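Local coordinates for fimbrial protein MyfA (Yersinia enterocolitica, PDB 5LND) that is the major pilus subunit of Myf fimbriae, is expressed only in pathogenic serotypes and belongs to a probable virulence factor, at residues G37-P42 / N70-I75; G103-Y108 / K122-T127. All blocks are in the same frame, centred on the assembly; numbering follows the deposited sequence.

Contact 1: residues G37-P42 / N70-I75; sequences GWNVRP and NDHWWI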
loop_
_atom_site.group_PDB
_atom_site.type_symbol
_atom_site.label_atom_id
_atom_site.label_comp_id
_atom_site.label_asym_id
_atom_site.label_seq_id
_atom_site.Cartn_x
_atom_site.Cartn_y
_atom_site.Cartn_z
ATOM N N GLY B 37 -30.908 -13.664 -1.512
ATOM C CA GLY B 37 -29.723 -13.096 -2.128
ATOM C C GLY B 37 -28.450 -13.494 -1.418
ATOM O O GLY B 37 -28.428 -14.470 -0.667
ATOM N N TRP B 38 -27.388 -12.732 -1.668
ATOM C CA TRP B 38 -26.064 -13.025 -1.127
ATOM C C TRP B 38 -25.373 -11.780 -0.568
ATOM O O TRP B 38 -25.635 -10.662 -1.001
ATOM C CB TRP B 38 -25.171 -13.637 -2.217
ATOM C CG TRP B 38 -25.763 -14.824 -2.929
ATOM C CD1 TRP B 38 -26.607 -14.802 -3.998
ATOM C CD2 TRP B 38 -25.545 -16.205 -2.620
ATOM N NE1 TRP B 38 -26.927 -16.083 -4.376
ATOM C CE2 TRP B 38 -26.289 -16.964 -3.542
ATOM C CE3 TRP B 38 -24.791 -16.872 -1.654
ATOM C CZ2 TRP B 38 -26.299 -18.361 -3.523
ATOM C CZ3 TRP B 38 -24.800 -18.247 -1.641
ATOM C CH2 TRP B 38 -25.549 -18.978 -2.564
ATOM N N ASN B 39 -24.494 -11.992 0.401
ATOM C CA ASN B 39 -23.555 -10.978 0.830
ATOM C C ASN B 39 -22.141 -11.444 0.514
ATOM O O ASN B 39 -21.852 -12.633 0.597
ATOM C CB ASN B 39 -23.697 -10.722 2.327
ATOM C CG ASN B 39 -24.977 -10.006 2.673
ATOM O OD1 ASN B 39 -25.443 -9.164 1.913
ATOM N ND2 ASN B 39 -25.554 -10.332 3.828
ATOM N N VAL B 40 -21.275 -10.521 0.112
ATOM C CA VAL B 40 -19.847 -10.797 0.081
ATOM C C VAL B 40 -19.195 -9.768 0.996
ATOM O O VAL B 40 -19.170 -8.579 0.677
ATOM C CB VAL B 40 -19.252 -10.739 -1.340
ATOM C CG1 VAL B 40 -17.803 -11.208 -1.335
ATOM C CG2 VAL B 40 -20.057 -11.578 -2.286
ATOM N N ARG B 41 -18.702 -10.224 2.147
ATOM C CA ARG B 41 -18.152 -9.331 3.158
ATOM C C ARG B 41 -16.639 -9.459 3.295
ATOM O O ARG B 41 -16.139 -10.513 3.686
ATOM C CB ARG B 41 -18.778 -9.637 4.515
ATOM C CG ARG B 41 -20.293 -9.660 4.538
ATOM C CD ARG B 41 -20.772 -9.620 5.960
ATOM N NE ARG B 41 -22.212 -9.438 6.070
ATOM C CZ ARG B 41 -22.777 -8.295 6.432
ATOM N NH1 ARG B 41 -22.006 -7.262 6.706
ATOM N NH2 ARG B 41 -24.095 -8.180 6.521
ATOM N N PRO B 42 -15.904 -8.375 3.010
ATOM C CA PRO B 42 -14.440 -8.383 3.156
ATOM C C PRO B 42 -14.004 -8.677 4.584
ATOM O O PRO B 42 -14.667 -8.252 5.525
ATOM C CB PRO B 42 -14.042 -6.949 2.791
ATOM C CG PRO B 42 -15.155 -6.443 1.935
ATOM C CD PRO B 42 -16.405 -7.097 2.474
ATOM N N ASN B 70 -22.093 0.298 2.359
ATOM C CA ASN B 70 -21.139 0.754 3.367
ATOM C C ASN B 70 -19.799 0.004 3.410
ATOM O O ASN B 70 -18.742 0.618 3.297
ATOM C CB ASN B 70 -21.809 0.721 4.738
ATOM C CG ASN B 70 -21.750 2.045 5.455
ATOM O OD1 ASN B 70 -21.669 2.084 6.676
ATOM N ND2 ASN B 70 -21.793 3.136 4.708
ATOM N N ASP B 71 -19.837 -1.316 3.579
ATOM C CA ASP B 71 -18.606 -2.073 3.792
ATOM C C ASP B 71 -18.556 -3.442 3.111
ATOM O O ASP B 71 -17.598 -4.197 3.301
ATOM C CB ASP B 71 -18.359 -2.258 5.289
ATOM C CG ASP B 71 -19.448 -3.072 5.960
ATOM O OD1 ASP B 71 -20.520 -3.259 5.359
ATOM O OD2 ASP B 71 -19.241 -3.527 7.101
ATOM N N HIS B 72 -19.574 -3.771 2.320
ATOM C CA HIS B 72 -19.634 -5.096 1.701
ATOM C C HIS B 72 -20.487 -5.087 0.456
ATOM O O HIS B 72 -21.225 -4.138 0.205
ATOM C CB HIS B 72 -20.166 -6.136 2.692
ATOM C CG HIS B 72 -21.610 -5.954 3.051
ATOM N ND1 HIS B 72 -22.024 -5.123 4.067
ATOM C CD2 HIS B 72 -22.735 -6.499 2.529
ATOM C CE1 HIS B 72 -23.342 -5.158 4.151
ATOM N NE2 HIS B 72 -23.799 -5.983 3.228
ATOM N N TRP B 73 -20.373 -6.145 -0.333
ATOM C CA TRP B 73 -21.188 -6.260 -1.524
ATOM C C TRP B 73 -22.405 -7.106 -1.218
ATOM O O TRP B 73 -22.382 -7.940 -0.316
ATOM C CB TRP B 73 -20.407 -6.861 -2.689
ATOM C CG TRP B 73 -19.325 -5.975 -3.234
ATOM C CD1 TRP B 73 -19.462 -4.969 -4.141
ATOM C CD2 TRP B 73 -17.931 -6.035 -2.910
ATOM N NE1 TRP B 73 -18.240 -4.400 -4.401
ATOM C CE2 TRP B 73 -17.283 -5.035 -3.655
ATOM C CE3 TRP B 73 -17.171 -6.839 -2.059
ATOM C CZ2 TRP B 73 -15.902 -4.819 -3.575
ATOM C CZ3 TRP B 73 -15.812 -6.625 -1.983
ATOM C CH2 TRP B 73 -15.192 -5.621 -2.729
ATOM N N TRP B 74 -23.479 -6.875 -1.956
ATOM C CA TRP B 74 -24.694 -7.649 -1.773
ATOM C C TRP B 74 -25.483 -7.648 -3.064
ATOM O O TRP B 74 -25.258 -6.824 -3.947
ATOM C CB TRP B 74 -25.540 -7.063 -0.649
ATOM C CG TRP B 74 -26.097 -5.723 -0.973
ATOM C CD1 TRP B 74 -25.443 -4.538 -0.921
ATOM C CD2 TRP B 74 -27.438 -5.423 -1.384
ATOM N NE1 TRP B 74 -26.284 -3.516 -1.283
ATOM C CE2 TRP B 74 -27.517 -4.033 -1.568
ATOM C CE3 TRP B 74 -28.576 -6.196 -1.613
ATOM C CZ2 TRP B 74 -28.690 -3.398 -1.977
ATOM C CZ3 TRP B 74 -29.738 -5.564 -2.021
ATOM C CH2 TRP B 74 -29.787 -4.179 -2.191
ATOM N N ILE B 75 -26.412 -8.580 -3.166
ATOM C CA ILE B 75 -27.286 -8.651 -4.311
ATOM C C ILE B 75 -28.522 -9.424 -3.881
ATOM O O ILE B 75 -28.438 -10.332 -3.041
ATOM C CB ILE B 75 -26.577 -9.326 -5.515
ATOM C CG1 ILE B 75 -27.340 -9.081 -6.816
ATOM C CG2 ILE B 75 -26.381 -10.808 -5.270
ATOM C CD1 ILE B 75 -26.682 -9.729 -8.029
HETATM O O HOH W 1 -26.341 -6.422 2.613
HETATM O O HOH W 2 -19.430 -6.281 6.126
#

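Contact 2: residues G103-Y108 / K122-T127; sequences GRVEEY and KDISAT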
loop_
_atom_site.group_PDB
_atom_site.type_symbol
_atom_site.label_atom_id
_atom_site.label_comp_id
_atom_site.label_asym_id
_atom_site.label_seq_id
_atom_site.Cartn_x
_atom_site.Cartn_y
_atom_site.Cartn_z
ATOM N N GLY B 103 -12.524 -12.904 2.406
ATOM C CA GLY B 103 -13.880 -12.472 2.659
ATOM C C GLY B 103 -14.780 -13.617 3.058
ATOM O O GLY B 103 -14.375 -14.779 3.017
ATOM N N ARG B 104 -16.006 -13.281 3.450
ATOM C CA ARG B 104 -16.993 -14.276 3.846
ATOM C C ARG B 104 -18.239 -14.135 2.996
ATOM O O ARG B 104 -18.810 -13.051 2.887
ATOM C CB ARG B 104 -17.365 -14.108 5.313
ATOM C CG ARG B 104 -18.499 -15.007 5.759
ATOM C CD ARG B 104 -18.707 -14.937 7.255
ATOM N NE ARG B 104 -19.329 -13.683 7.663
ATOM C CZ ARG B 104 -18.667 -12.632 8.147
ATOM N NH1 ARG B 104 -17.348 -12.671 8.292
ATOM N NH2 ARG B 104 -19.326 -11.535 8.488
ATOM N N VAL B 105 -18.650 -15.234 2.385
ATOM C CA VAL B 105 -19.865 -15.246 1.589
ATOM C C VAL B 105 -21.041 -15.629 2.472
ATOM O O VAL B 105 -20.918 -16.511 3.308
ATOM C CB VAL B 105 -19.747 -16.221 0.420
ATOM C CG1 VAL B 105 -21.023 -16.235 -0.385
ATOM C CG2 VAL B 105 -18.598 -15.807 -0.463
ATOM N N GLU B 106 -22.172 -14.951 2.295
ATOM C CA GLU B 106 -23.378 -15.261 3.052
ATOM C C GLU B 106 -24.615 -15.363 2.155
ATOM O O GLU B 106 -24.887 -14.467 1.365
ATOM C CB GLU B 106 -23.613 -14.195 4.118
ATOM C CG GLU B 106 -22.474 -13.985 5.086
ATOM C CD GLU B 106 -22.756 -12.852 6.042
ATOM O OE1 GLU B 106 -23.578 -11.986 5.684
ATOM O OE2 GLU B 106 -22.172 -12.828 7.148
ATOM N N GLU B 107 -25.362 -16.454 2.289
ATOM C CA GLU B 107 -26.638 -16.613 1.600
ATOM C C GLU B 107 -27.758 -16.255 2.560
ATOM O O GLU B 107 -27.786 -16.758 3.682
ATOM C CB GLU B 107 -26.817 -18.063 1.158
ATOM C CG GLU B 107 -28.141 -18.348 0.459
ATOM C CD GLU B 107 -28.384 -19.832 0.219
ATOM O OE1 GLU B 107 -27.734 -20.671 0.869
ATOM O OE2 GLU B 107 -29.236 -20.162 -0.623
ATOM N N TYR B 108 -28.688 -15.405 2.127
ATOM C CA TYR B 108 -29.795 -15.016 3.000
ATOM C C TYR B 108 -31.180 -15.335 2.440
ATOM O O TYR B 108 -31.339 -15.607 1.253
ATOM C CB TYR B 108 -29.684 -13.548 3.445
ATOM C CG TYR B 108 -29.614 -12.522 2.335
ATOM C CD1 TYR B 108 -30.750 -12.132 1.643
ATOM C CD2 TYR B 108 -28.416 -11.910 2.014
ATOM C CE1 TYR B 108 -30.687 -11.184 0.646
ATOM C CE2 TYR B 108 -28.340 -10.960 1.017
ATOM C CZ TYR B 108 -29.477 -10.606 0.329
ATOM O OH TYR B 108 -29.413 -9.658 -0.671
ATOM N N LYS B 122 -19.586 -18.965 4.396
ATOM C CA LYS B 122 -18.329 -19.634 4.098
ATOM C C LYS B 122 -17.262 -18.598 3.779
ATOM O O LYS B 122 -17.523 -17.656 3.030
ATOM C CB LYS B 122 -18.514 -20.562 2.897
ATOM C CG LYS B 122 -17.262 -21.326 2.492
ATOM C CD LYS B 122 -17.522 -22.302 1.346
ATOM C CE LYS B 122 -16.703 -23.572 1.498
ATOM N NZ LYS B 122 -15.292 -23.299 1.869
ATOM N N ASP B 123 -16.068 -18.773 4.337
ATOM C CA ASP B 123 -14.946 -17.905 4.009
ATOM C C ASP B 123 -14.385 -18.161 2.615
ATOM O O ASP B 123 -14.240 -19.307 2.189
ATOM C CB ASP B 123 -13.797 -18.130 4.979
ATOM C CG ASP B 123 -14.028 -17.517 6.323
ATOM O OD1 ASP B 123 -14.803 -16.548 6.446
ATOM O OD2 ASP B 123 -13.385 -18.017 7.260
ATOM N N ILE B 124 -14.017 -17.087 1.930
ATOM C CA ILE B 124 -13.310 -17.211 0.668
ATOM C C ILE B 124 -11.933 -16.572 0.794
ATOM O O ILE B 124 -11.714 -15.722 1.657
ATOM C CB ILE B 124 -14.092 -16.567 -0.487
ATOM C CG1 ILE B 124 -14.504 -15.142 -0.131
ATOM C CG2 ILE B 124 -15.307 -17.404 -0.841
ATOM C CD1 ILE B 124 -15.124 -14.407 -1.275
ATOM N N SER B 125 -11.010 -16.993 -0.065
ATOM C CA SER B 125 -9.642 -16.483 -0.048
ATOM C C SER B 125 -8.980 -16.800 -1.393
ATOM O O SER B 125 -9.070 -17.927 -1.895
ATOM C CB SER B 125 -8.856 -17.093 1.124
ATOM O OG SER B 125 -7.563 -16.534 1.258
ATOM N N ALA B 126 -8.354 -15.794 -1.995
ATOM C CA ALA B 126 -7.614 -15.987 -3.241
ATOM C C ALA B 126 -6.522 -14.930 -3.390
ATOM O O ALA B 126 -6.607 -13.848 -2.809
ATOM C CB ALA B 126 -8.547 -15.962 -4.444
ATOM N N THR B 127 -5.489 -15.245 -4.165
ATOM C CA THR B 127 -4.417 -14.288 -4.402
ATOM C C THR B 127 -4.209 -14.101 -5.894
ATOM O O THR B 127 -4.259 -15.060 -6.650
ATOM C CB THR B 127 -3.089 -14.717 -3.732
ATOM O OG1 THR B 127 -2.604 -15.904 -4.358
ATOM C CG2 THR B 127 -3.278 -14.977 -2.251
HETATM O O HOH W 3 -15.513 -14.806 8.241
#

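Contact 1: residues G37-P42 / N70-I75
The backbone oxygen of Asp71 sits against the ring of Pro42, with O 3.2 Å from CD. Of the Asp71 carboxylate, OD1 takes a hydrogen bond from His72 ND1 at 2.7 Å, on its syn side, while a water accepts from Arg41 NH1 and gives a weak bond to OD2. At the other side of the imidazole, in its plane, a second water links NE2 to Asn39 OD1; together the bonds at ND1 and NE2 fix the ring's rotation. With CG between the backbone N and the carbonyl carbon (chi1 68°), the ring lies alongside Arg41, and NH1 stands 3.3 Å above its plane, near the rim; guanidinium and ring are tilted 33° to each other. The guanidinium is gripped at NE by a salt bridge to Glu106 OE1 and at NH1 by the water, with the imidazole over one face.

Next comes Trp73, in a hydrogen-bonded pair with Val40; Val40 N to Trp73 O measures 2.8 Å. The Trp73 indole has Val40 O at the edge and touches Pro42, CZ3 to CG 4.0 Å. Trp74 returns to the face carrying Asn39, whose OD1 lies 3.3 Å from Trp74 CB while the indole leads away. Ile75 pairs with Trp38 through Trp38 N to Ile75 O, 3.0 Å, and sets CG2 at the indole edge, 4.2 Å from Trp38 CD1.

Trp38 and Val40 also touch strand 22-30, whereas the polar groups of Asn39, Arg41 and His72 gather beside each other. An antiparallel strand pair with one apolar, inward face is the arrangement expected in an Ig-like beta sandwich.

Contact 2: residues G103-Y108 / K122-T127
Gly103 pairs with Ile124, and Val105 with Lys122, in a beta hairpin of the Ig-like fold. The hairpin probably results from the self-complementing construct, strand 118-130 mimicking the donor strand that a neighbouring subunit would supply in the fimbria. The tight part is the backbone ladder and the face of Val105 and Ile124. Both hydrogen-bonded pairs are complete. Ile124 N to Gly103 O is short, 2.6 Å, and nearly straight at 171°, and Val105 N meets Lys122 O at 2.7 Å; each donor is tilted from the carbonyl plane. Ile124 carries CG1 between its backbone N and carbonyl carbon (chi1 51°), which lays CG1 on the glycine backbone, 3.2 Å from Gly103 O. Its CG2 then meets Val105 CG2 at 3.7 Å, the two side chains crossing at about a right angle. Val4 of strand 3-8 touches both, and Phe6 touches Ile124, so this apolar face is shared with a third strand.

Residues 106-108 and 125-127 run past each other's ends, and the short segments' axes are 138° apart. The other face, with Arg104 and Asp123, is looser and wetter. Here only the aliphatic root of the arginine touches the aspartate directly, CB to OD1 3.7 Å. The Arg104 chain bends at chi3, which brings NE to Glu106 OE2 in a hydrogen bond within a salt bridge. Arg104 and Asp123 are opposite charges without direct contact; a water in the guanidinium plane joins them, accepting from Arg104 NH1 at 2.8 Å and donating to Asp123 OD1 at 2.6 Å.

From the N terminus the chain lays down strands 3-8 and 22-30 before 37-42 begins the second sheet. Contact 1 closes when the chain, after the short strands 58-60 and 67-69, comes back antiparallel at 72-75. Strand 81-88 then returns to the sheet of 22-30, and 97-108 comes back beside 37-52. Contact 2 closes a shorter loop, of which 111-116 is not modelled, as 122-127 folds against 103-108. The two loops follow in series, neither nested nor crossed. Their strand pairings give the order 72-75, 37-52, 97-108, 118-130. Between the contacts, the backbones of Asn39 and Glu106 are hydrogen-bonded, and Tyr108 OH makes a weak hydrogen bond to Ile75 O.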